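Local coordinates for protein putative adhesin (PDB 4QDG) that is a putative lipoprotein adhesin of the FimB/Mfa2 fimbrillin family, probably serving as a pilus-associated protein held at the outer membrane, at residues C11-S16 with T135-E141; A80-L84 with H124-W128; M147-I153 with T223-M227. All blocks are in the same frame, centred on the assembly; numbering follows the deposited sequence.

Contact 1: C11-S16 with T135-E141; sequences CPHGVS and TADLYSE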
loop_
_atom_site.group_PDB
_atom_site.type_symbol
_atom_site.label_atom_id
_atom_site.label_comp_id
_atom_site.label_asym_id
_atom_site.label_seq_id
_atom_site.Cartn_x
_atom_site.Cartn_y
_atom_site.Cartn_z
ATOM N N CYS A 11 -19.250 8.478 -37.313
ATOM C CA CYS A 11 -19.215 8.922 -35.949
ATOM C C CYS A 11 -17.995 8.373 -35.164
ATOM O O CYS A 11 -17.764 7.165 -35.242
ATOM C CB CYS A 11 -20.519 8.505 -35.288
ATOM S SG CYS A 11 -20.744 9.169 -33.635
ATOM N N PRO A 12 -17.255 9.214 -34.368
ATOM C CA PRO A 12 -16.182 8.676 -33.507
ATOM C C PRO A 12 -16.707 7.550 -32.593
ATOM O O PRO A 12 -17.867 7.551 -32.171
ATOM C CB PRO A 12 -15.736 9.895 -32.685
ATOM C CG PRO A 12 -16.140 11.056 -33.483
ATOM C CD PRO A 12 -17.409 10.665 -34.155
ATOM N N HIS A 13 -15.864 6.569 -32.328
ATOM C CA HIS A 13 -16.268 5.406 -31.563
ATOM C C HIS A 13 -15.181 4.981 -30.555
ATOM O O HIS A 13 -13.991 4.988 -30.880
ATOM C CB HIS A 13 -16.562 4.272 -32.555
ATOM C CG HIS A 13 -17.311 3.131 -31.959
ATOM N ND1 HIS A 13 -18.687 3.125 -31.923
ATOM C CD2 HIS A 13 -16.855 1.987 -31.414
ATOM C CE1 HIS A 13 -19.023 1.983 -31.355
ATOM N NE2 HIS A 13 -17.953 1.271 -31.026
ATOM N N GLY A 14 -15.609 4.617 -29.350
ATOM C CA GLY A 14 -14.698 4.131 -28.320
ATOM C C GLY A 14 -15.186 4.250 -26.892
ATOM O O GLY A 14 -16.365 4.046 -26.605
ATOM N N VAL A 15 -14.251 4.554 -25.986
ATOM C CA VAL A 15 -14.532 4.707 -24.565
ATOM C C VAL A 15 -13.963 6.020 -24.073
ATOM O O VAL A 15 -13.085 6.598 -24.711
ATOM C CB VAL A 15 -14.006 3.525 -23.696
ATOM C CG1 VAL A 15 -14.663 2.196 -24.081
ATOM C CG2 VAL A 15 -12.480 3.431 -23.747
ATOM N N SER A 16 -14.471 6.463 -22.922
ATOM C CA SER A 16 -14.056 7.644 -22.182
ATOM C C SER A 16 -13.931 7.208 -20.731
ATOM O O SER A 16 -14.930 6.917 -20.074
ATOM C CB SER A 16 -15.039 8.791 -22.366
ATOM O OG SER A 16 -14.671 9.863 -21.515
ATOM N N THR A 135 -17.508 -0.524 -26.136
ATOM C CA THR A 135 -17.401 0.776 -26.793
ATOM C C THR A 135 -18.767 1.260 -27.245
ATOM O O THR A 135 -19.696 0.461 -27.393
ATOM C CB THR A 135 -16.475 0.688 -28.011
ATOM O OG1 THR A 135 -17.029 -0.254 -28.942
ATOM C CG2 THR A 135 -15.048 0.337 -27.641
ATOM N N ALA A 136 -18.877 2.562 -27.501
ATOM C CA ALA A 136 -20.089 3.158 -28.017
ATOM C C ALA A 136 -19.756 4.271 -28.997
ATOM O O ALA A 136 -18.616 4.753 -29.028
ATOM C CB ALA A 136 -20.942 3.697 -26.876
ATOM N N ASP A 137 -20.742 4.651 -29.825
ATOM C CA ASP A 137 -20.642 5.810 -30.691
ATOM C C ASP A 137 -20.566 7.030 -29.786
ATOM O O ASP A 137 -21.337 7.117 -28.825
ATOM C CB ASP A 137 -21.852 5.898 -31.619
ATOM C CG ASP A 137 -21.801 4.954 -32.803
ATOM O OD1 ASP A 137 -20.683 4.526 -33.178
ATOM O OD2 ASP A 137 -22.876 4.666 -33.376
ATOM N N LEU A 138 -19.579 7.916 -30.028
ATOM C CA LEU A 138 -19.331 9.123 -29.238
ATOM C C LEU A 138 -18.905 8.797 -27.791
ATOM O O LEU A 138 -19.183 9.576 -26.855
ATOM C CB LEU A 138 -20.540 10.068 -29.254
ATOM C CG LEU A 138 -20.257 11.485 -29.715
ATOM C CD1 LEU A 138 -19.515 11.520 -31.053
ATOM C CD2 LEU A 138 -21.536 12.279 -29.760
ATOM N N TYR A 139 -18.167 7.666 -27.652
ATOM C CA TYR A 139 -17.497 7.136 -26.464
ATOM C C TYR A 139 -18.419 6.778 -25.297
ATOM O O TYR A 139 -19.072 7.653 -24.716
ATOM C CB TYR A 139 -16.366 8.095 -25.951
ATOM C CG TYR A 139 -15.499 8.667 -27.062
ATOM C CD1 TYR A 139 -14.483 7.912 -27.638
ATOM C CD2 TYR A 139 -15.778 9.914 -27.619
ATOM C CE1 TYR A 139 -13.754 8.389 -28.733
ATOM C CE2 TYR A 139 -15.064 10.395 -28.716
ATOM C CZ TYR A 139 -14.031 9.641 -29.246
ATOM O OH TYR A 139 -13.294 10.139 -30.280
ATOM N N SER A 140 -18.416 5.480 -24.913
ATOM C CA SER A 140 -19.131 5.007 -23.728
ATOM C C SER A 140 -18.361 5.470 -22.515
ATOM O O SER A 140 -17.142 5.609 -22.595
ATOM C CB SER A 140 -19.253 3.487 -23.718
ATOM O OG SER A 140 -17.978 2.883 -23.870
ATOM N N GLU A 141 -19.051 5.727 -21.405
ATOM C CA GLU A 141 -18.353 6.191 -20.210
ATOM C C GLU A 141 -18.167 5.057 -19.241
ATOM O O GLU A 141 -19.057 4.216 -19.093
ATOM C CB GLU A 141 -19.084 7.345 -19.537
ATOM C CG GLU A 141 -18.949 8.643 -20.310
ATOM C CD GLU A 141 -19.711 9.833 -19.759
ATOM O OE1 GLU A 141 -20.582 9.641 -18.879
ATOM O OE2 GLU A 141 -19.452 10.960 -20.241
#
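His13 is gripped at both ring nitrogens by the 135-141 segment. Its ND1 donates to Asp137 OD1 at 2.7 Å, with the acceptor close to the ring plane while the carboxylate is turned 78° against the ring and takes the proton from above its own plane. At the far edge NE2 lies 2.7 Å from Thr135 OG1, which Gly74 N also reaches. With CG anti to the backbone N (chi1 -165°), the imidazole lies across the neighbouring strand, and one face rests on the Ala136 peptide. The tight part is centred on Gly14, whose carbonyl O accepts from two amides, Ala136 N at 3.1 Å and Ser140 N at 3.0 Å. It thus joins the antiparallel pairing before the type II turn Ala136-Tyr139 to the parallel pairing after it. Gly14 adopts backbone angles that suit glycine, and Tyr139 CD1 packs close by.

Towards solvent the fit is looser. Cys11 SG leans on Leu138 CD1 at 3.7 Å. Pro12 lies alongside that leucine, and Pro12 CB is 3.4 Å from Tyr139 OH, which is bonded to Asp70. The backbone still closes this end through a nearly straight bond from Leu138 N to Pro12 O, 2.8 Å. Strand 15-20 runs parallel to strand 140-159 and antiparallel to 67-70, while Val15 packs inward on Phe78 of strand 75-82 and Leu133 of strand 127-137.

Contact 2: A80-L84 with H124-W128; sequences AYGGL and HGLYW. With MG (magnesium ion), chain C.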
loop_
_atom_site.group_PDB
_atom_site.type_symbol
_atom_site.label_atom_id
_atom_site.label_comp_id
_atom_site.label_asym_id
_atom_site.label_seq_id
_atom_site.Cartn_x
_atom_site.Cartn_y
_atom_site.Cartn_z
ATOM N N ALA A 80 -5.627 -0.378 -15.045
ATOM C CA ALA A 80 -4.946 0.873 -14.683
ATOM C C ALA A 80 -3.976 0.667 -13.546
ATOM O O ALA A 80 -4.259 -0.071 -12.585
ATOM C CB ALA A 80 -5.950 1.952 -14.291
ATOM N N TYR A 81 -2.813 1.327 -13.670
ATOM C CA TYR A 81 -1.803 1.349 -12.620
ATOM C C TYR A 81 -1.448 2.754 -12.318
ATOM O O TYR A 81 -1.298 3.548 -13.239
ATOM C CB TYR A 81 -0.526 0.582 -12.986
ATOM C CG TYR A 81 -0.665 -0.923 -12.985
ATOM C CD1 TYR A 81 -0.559 -1.654 -11.805
ATOM C CD2 TYR A 81 -0.846 -1.621 -14.165
ATOM C CE1 TYR A 81 -0.658 -3.045 -11.806
ATOM C CE2 TYR A 81 -0.922 -3.012 -14.182
ATOM C CZ TYR A 81 -0.819 -3.720 -13.001
ATOM O OH TYR A 81 -0.911 -5.084 -13.039
ATOM N N GLY A 82 -1.304 3.049 -11.037
ATOM C CA GLY A 82 -0.832 4.332 -10.553
ATOM C C GLY A 82 0.510 4.119 -9.883
ATOM O O GLY A 82 0.688 3.138 -9.162
ATOM N N GLY A 83 1.476 4.991 -10.157
ATOM C CA GLY A 83 2.792 4.895 -9.536
ATOM C C GLY A 83 3.803 3.986 -10.198
ATOM O O GLY A 83 4.806 3.640 -9.577
ATOM N N LEU A 84 3.548 3.588 -11.449
ATOM C CA LEU A 84 4.434 2.736 -12.246
ATOM C C LEU A 84 5.216 3.523 -13.291
ATOM O O LEU A 84 6.309 3.109 -13.645
ATOM C CB LEU A 84 3.618 1.662 -12.991
ATOM C CG LEU A 84 3.538 0.251 -12.459
ATOM C CD1 LEU A 84 3.134 -0.680 -13.550
ATOM C CD2 LEU A 84 4.854 -0.235 -11.964
ATOM N N HIS A 124 7.056 4.671 -3.188
ATOM C CA HIS A 124 6.140 5.507 -3.971
ATOM C C HIS A 124 4.822 4.724 -4.089
ATOM O O HIS A 124 4.846 3.529 -4.380
ATOM C CB HIS A 124 6.777 5.808 -5.347
ATOM C CG HIS A 124 6.010 6.751 -6.241
ATOM N ND1 HIS A 124 5.820 8.090 -5.903
ATOM C CD2 HIS A 124 5.510 6.547 -7.488
ATOM C CE1 HIS A 124 5.154 8.624 -6.919
ATOM N NE2 HIS A 124 4.951 7.738 -7.894
ATOM N N GLY A 125 3.701 5.385 -3.822
ATOM C CA GLY A 125 2.369 4.788 -3.888
ATOM C C GLY A 125 2.128 3.949 -5.127
ATOM O O GLY A 125 2.520 4.339 -6.230
ATOM N N LEU A 126 1.563 2.750 -4.935
ATOM C CA LEU A 126 1.211 1.855 -6.033
ATOM C C LEU A 126 -0.291 1.687 -6.010
ATOM O O LEU A 126 -0.861 1.369 -4.967
ATOM C CB LEU A 126 1.955 0.498 -5.968
ATOM C CG LEU A 126 1.650 -0.475 -7.118
ATOM C CD1 LEU A 126 2.233 0.043 -8.441
ATOM C CD2 LEU A 126 2.157 -1.872 -6.800
ATOM N N TYR A 127 -0.940 1.987 -7.139
ATOM C CA TYR A 127 -2.396 1.933 -7.277
ATOM C C TYR A 127 -2.787 0.999 -8.403
ATOM O O TYR A 127 -2.026 0.804 -9.345
ATOM C CB TYR A 127 -2.988 3.341 -7.487
ATOM C CG TYR A 127 -2.683 4.295 -6.351
ATOM C CD1 TYR A 127 -1.462 4.963 -6.282
ATOM C CD2 TYR A 127 -3.618 4.542 -5.350
ATOM C CE1 TYR A 127 -1.161 5.820 -5.224
ATOM C CE2 TYR A 127 -3.352 5.453 -4.320
ATOM C CZ TYR A 127 -2.113 6.071 -4.247
ATOM O OH TYR A 127 -1.818 6.951 -3.227
ATOM N N TRP A 128 -3.947 0.350 -8.258
ATOM C CA TRP A 128 -4.438 -0.615 -9.233
ATOM C C TRP A 128 -5.950 -0.629 -9.279
ATOM O O TRP A 128 -6.603 -0.523 -8.253
ATOM C CB TRP A 128 -3.915 -2.035 -8.903
ATOM C CG TRP A 128 -4.426 -3.104 -9.815
ATOM C CD1 TRP A 128 -3.891 -3.487 -11.011
ATOM C CD2 TRP A 128 -5.619 -3.877 -9.643
ATOM N NE1 TRP A 128 -4.660 -4.471 -11.579
ATOM C CE2 TRP A 128 -5.724 -4.736 -10.757
ATOM C CE3 TRP A 128 -6.593 -3.955 -8.634
ATOM C CZ2 TRP A 128 -6.758 -5.663 -10.886
ATOM C CZ3 TRP A 128 -7.623 -4.872 -8.770
ATOM C CH2 TRP A 128 -7.698 -5.713 -9.881
HETATM MG MG MG C . 4.467 8.646 -9.823
HETATM O O HOH W 1 5.733 2.974 -7.028
#
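Gly82 and Tyr127 form an antiparallel hydrogen-bonded pair: Gly82 N donates to Tyr127 O at 2.9 Å, and Tyr127 N returns a bond to Gly82 O at 2.8 Å. Tyr127 CB lies over the bare CA of Gly82. Beyond the pair the strand gives way to loop at Gly83, whose CA sits against Gly125 O at 3.4 Å. A water then spans the widening gap, donating to Gly83 O and to His124 O.

This is where strands 75-82 and 127-137 of the beta-rich fold, probably transthyretin-like as in the Mfa2 family, come together. His124, just before strand 127-137, has its ring swung anti to the backbone N (chi1 -175°) and presents NE2 to the magnesium ion at 2.2 Å, while Gly83 O lies in the imidazole plane at the CD2 edge. Asp36, Cys37 and Cys86 complete the protein ligands.

Tyr81 and Trp128 form the adjacent non-hydrogen-bonded antiparallel pair, their side chains on the sheet face opposite Tyr127. The tyrosine and five-membered indole rings are inclined at 59°, with Tyr81 CE1 3.4 Å from Trp128 CD1, at the indole edge. Trp128 NE1 is buried without a polar partner. Leu126 CD1 reaches Gly82 O, and Phe91 lies against Leu126 and Leu84.

Contact 3: M147-I153 with T223-M227; sequences MKNTNNI and TSRLM. With MG (magnesium ion), chain D.
The side-chain amide of Asn151 is split between a metal and the facing chain: OD1 binds a magnesium ion at 2.3 Å, and ND2 donates to Ser224 O at 3.2 Å. That bond lies in the amide plane but comes from above the carbonyl plane, and ND2 also donates to a water that accepts from Leu226 N. These bonds and the metal probably fix the rotation of the amide, and Trp279 NE1 adds a further bond to OD1. The other modelled magnesium ligands are the carbonyl oxygens of Leu273 and Glu276 and a second water, which lies beside Lys148 O and Thr150 O.

Ser224 O also accepts from Thr223 OG1 at 3.0 Å, this time in the carbonyl plane on a lone pair. The backbones pair just once, Asn151 with Thr223, through Asn151 N to Thr223 O and Thr223 N to Asn151 O. Beyond that pair they stay close, past Thr150 with Ser224 to Asn149 with Arg225, but without a further hydrogen bond. Leu226 lies over one face of the Asn151 amide, Leu226 CG 3.6 Å from Asn151 ND2.

At the start of 147-153, selenomethionine Met147 bends at its third torsion (-89°) and lays SE and CE over one face of the Arg225 guanidinium, CE 3.5 Å from NE. Met227 CE lies over the opposite face. The extended arginine reaches Asp274 in a salt bridge. Strand 140-159 meets the end of strand 213-223 here, with helix 269-275 and strand 278-285 alongside, while Phe181 of strand 180-181 touches Asn149, Ser224 and Arg225.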
loop_
_atom_site.group_PDB
_atom_site.type_symbol
_atom_site.label_atom_id
_atom_site.label_comp_id
_atom_site.label_asym_id
_atom_site.label_seq_id
_atom_site.Cartn_x
_atom_site.Cartn_y
_atom_site.Cartn_z
HETATM N N MSE A 147 -7.412 0.967 -6.111
HETATM C CA MSE A 147 -7.016 0.741 -4.731
HETATM C C MSE A 147 -5.535 1.011 -4.565
HETATM O O MSE A 147 -4.818 0.997 -5.544
HETATM C CB MSE A 147 -7.384 -0.658 -4.234
HETATM C CG MSE A 147 -6.640 -1.798 -4.920
HETATM SE SE MSE A 147 -6.758 -3.395 -3.818
HETATM C CE MSE A 147 -5.271 -3.059 -2.839
ATOM N N LYS A 148 -5.100 1.284 -3.327
ATOM C CA LYS A 148 -3.709 1.563 -2.980
ATOM C C LYS A 148 -3.073 0.262 -2.445
ATOM O O LYS A 148 -3.646 -0.384 -1.570
ATOM C CB LYS A 148 -3.678 2.703 -1.942
ATOM C CG LYS A 148 -2.289 3.179 -1.560
ATOM C CD LYS A 148 -2.370 4.389 -0.672
ATOM C CE LYS A 148 -1.014 4.863 -0.212
ATOM N NZ LYS A 148 -1.167 5.893 0.859
ATOM N N ASN A 149 -1.918 -0.128 -2.986
ATOM C CA ASN A 149 -1.219 -1.368 -2.599
ATOM C C ASN A 149 -0.135 -1.153 -1.551
ATOM O O ASN A 149 0.325 -2.135 -0.972
ATOM C CB ASN A 149 -0.548 -2.030 -3.826
ATOM C CG ASN A 149 -1.512 -2.633 -4.814
ATOM O OD1 ASN A 149 -2.607 -3.051 -4.472
ATOM N ND2 ASN A 149 -1.081 -2.781 -6.049
ATOM N N THR A 150 0.321 0.103 -1.347
ATOM C CA THR A 150 1.411 0.358 -0.410
ATOM C C THR A 150 0.856 0.811 0.953
ATOM O O THR A 150 -0.289 1.294 1.048
ATOM C CB THR A 150 2.411 1.369 -1.015
ATOM O OG1 THR A 150 1.689 2.507 -1.490
ATOM C CG2 THR A 150 3.263 0.769 -2.145
ATOM N N ASN A 151 1.681 0.653 1.997
ATOM C CA ASN A 151 1.357 0.963 3.377
ATOM C C ASN A 151 2.508 1.618 4.092
ATOM O O ASN A 151 3.668 1.373 3.777
ATOM C CB ASN A 151 0.994 -0.337 4.127
ATOM C CG ASN A 151 -0.277 -0.965 3.656
ATOM O OD1 ASN A 151 -1.387 -0.548 4.016
ATOM N ND2 ASN A 151 -0.141 -1.923 2.779
ATOM N N ASN A 152 2.180 2.425 5.074
ATOM C CA ASN A 152 3.151 3.055 5.959
ATOM C C ASN A 152 2.777 2.649 7.365
ATOM O O ASN A 152 1.619 2.782 7.746
ATOM C CB ASN A 152 3.218 4.597 5.805
ATOM C CG ASN A 152 4.401 5.176 6.561
ATOM O OD1 ASN A 152 5.539 5.040 6.136
ATOM N ND2 ASN A 152 4.176 5.702 7.767
ATOM N N ILE A 153 3.731 2.063 8.093
ATOM C CA ILE A 153 3.528 1.604 9.466
ATOM C C ILE A 153 4.523 2.356 10.367
ATOM O O ILE A 153 5.724 2.261 10.158
ATOM C CB ILE A 153 3.658 0.049 9.580
ATOM C CG1 ILE A 153 2.587 -0.638 8.731
ATOM C CG2 ILE A 153 3.525 -0.422 11.044
ATOM C CD1 ILE A 153 3.030 -1.718 7.840
ATOM N N THR A 223 5.778 -0.575 3.219
ATOM C CA THR A 223 5.688 -1.941 2.685
ATOM C C THR A 223 4.738 -2.038 1.503
ATOM O O THR A 223 3.979 -1.110 1.207
ATOM C CB THR A 223 5.195 -2.932 3.794
ATOM O OG1 THR A 223 3.789 -2.770 4.004
ATOM C CG2 THR A 223 5.957 -2.798 5.151
ATOM N N SER A 224 4.730 -3.211 0.880
ATOM C CA SER A 224 3.812 -3.523 -0.202
ATOM C C SER A 224 2.462 -3.991 0.447
ATOM O O SER A 224 2.215 -3.717 1.628
ATOM C CB SER A 224 4.442 -4.563 -1.130
ATOM O OG SER A 224 3.620 -4.913 -2.223
ATOM N N ARG A 225 1.600 -4.669 -0.317
ATOM C CA ARG A 225 0.248 -5.038 0.116
ATOM C C ARG A 225 0.190 -5.990 1.334
ATOM O O ARG A 225 0.889 -7.013 1.410
ATOM C CB ARG A 225 -0.547 -5.625 -1.058
ATOM C CG ARG A 225 -2.037 -5.605 -0.849
ATOM C CD ARG A 225 -2.792 -6.228 -1.986
ATOM N NE ARG A 225 -4.240 -6.229 -1.735
ATOM C CZ ARG A 225 -5.129 -6.838 -2.513
ATOM N NH1 ARG A 225 -4.731 -7.529 -3.575
ATOM N NH2 ARG A 225 -6.420 -6.788 -2.217
ATOM N N LEU A 226 -0.677 -5.621 2.278
ATOM C CA LEU A 226 -0.996 -6.400 3.474
ATOM C C LEU A 226 -2.220 -7.268 3.162
ATOM O O LEU A 226 -3.288 -6.737 2.838
ATOM C CB LEU A 226 -1.270 -5.481 4.657
ATOM C CG LEU A 226 -0.085 -4.642 5.156
ATOM C CD1 LEU A 226 -0.560 -3.634 6.242
ATOM C CD2 LEU A 226 1.064 -5.566 5.644
HETATM N N MSE A 227 -2.042 -8.599 3.143
HETATM C CA MSE A 227 -3.108 -9.544 2.835
HETATM C C MSE A 227 -3.201 -10.682 3.826
HETATM O O MSE A 227 -2.184 -11.223 4.237
HETATM C CB MSE A 227 -2.909 -10.184 1.438
HETATM C CG MSE A 227 -2.997 -9.203 0.293
HETATM SE SE MSE A 227 -3.294 -10.071 -1.423
HETATM C CE MSE A 227 -5.302 -10.447 -1.300
HETATM MG MG MG D . -3.524 -0.792 3.132
HETATM O O HOH W 2 -3.041 0.129 1.242
HETATM O O HOH W 3 -2.548 -3.236 1.952
#

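Contact 1 lies at the surface, its centre about 33 Å from the chain centre, whereas contacts 2 and 3 are buried near the middle, their centres about 11 Å apart. Strand 127-137 serves contacts 1 and 2, and strand 140-159 serves contacts 1 and 3, so the same two strands carry the fold from its outer end to its interior. Contacts 2 and 3 touch: Leu126 O lies 2.7 Å from Asn149 N, probably a hydrogen bond. Contact 1 relies on backbone ladders and a histidine bonded at both ring nitrogens, without metal. The inner two each hold a magnesium ion, one with aspartate, histidine and cysteine ligands, the other with an asparagine, backbone carbonyls and a water.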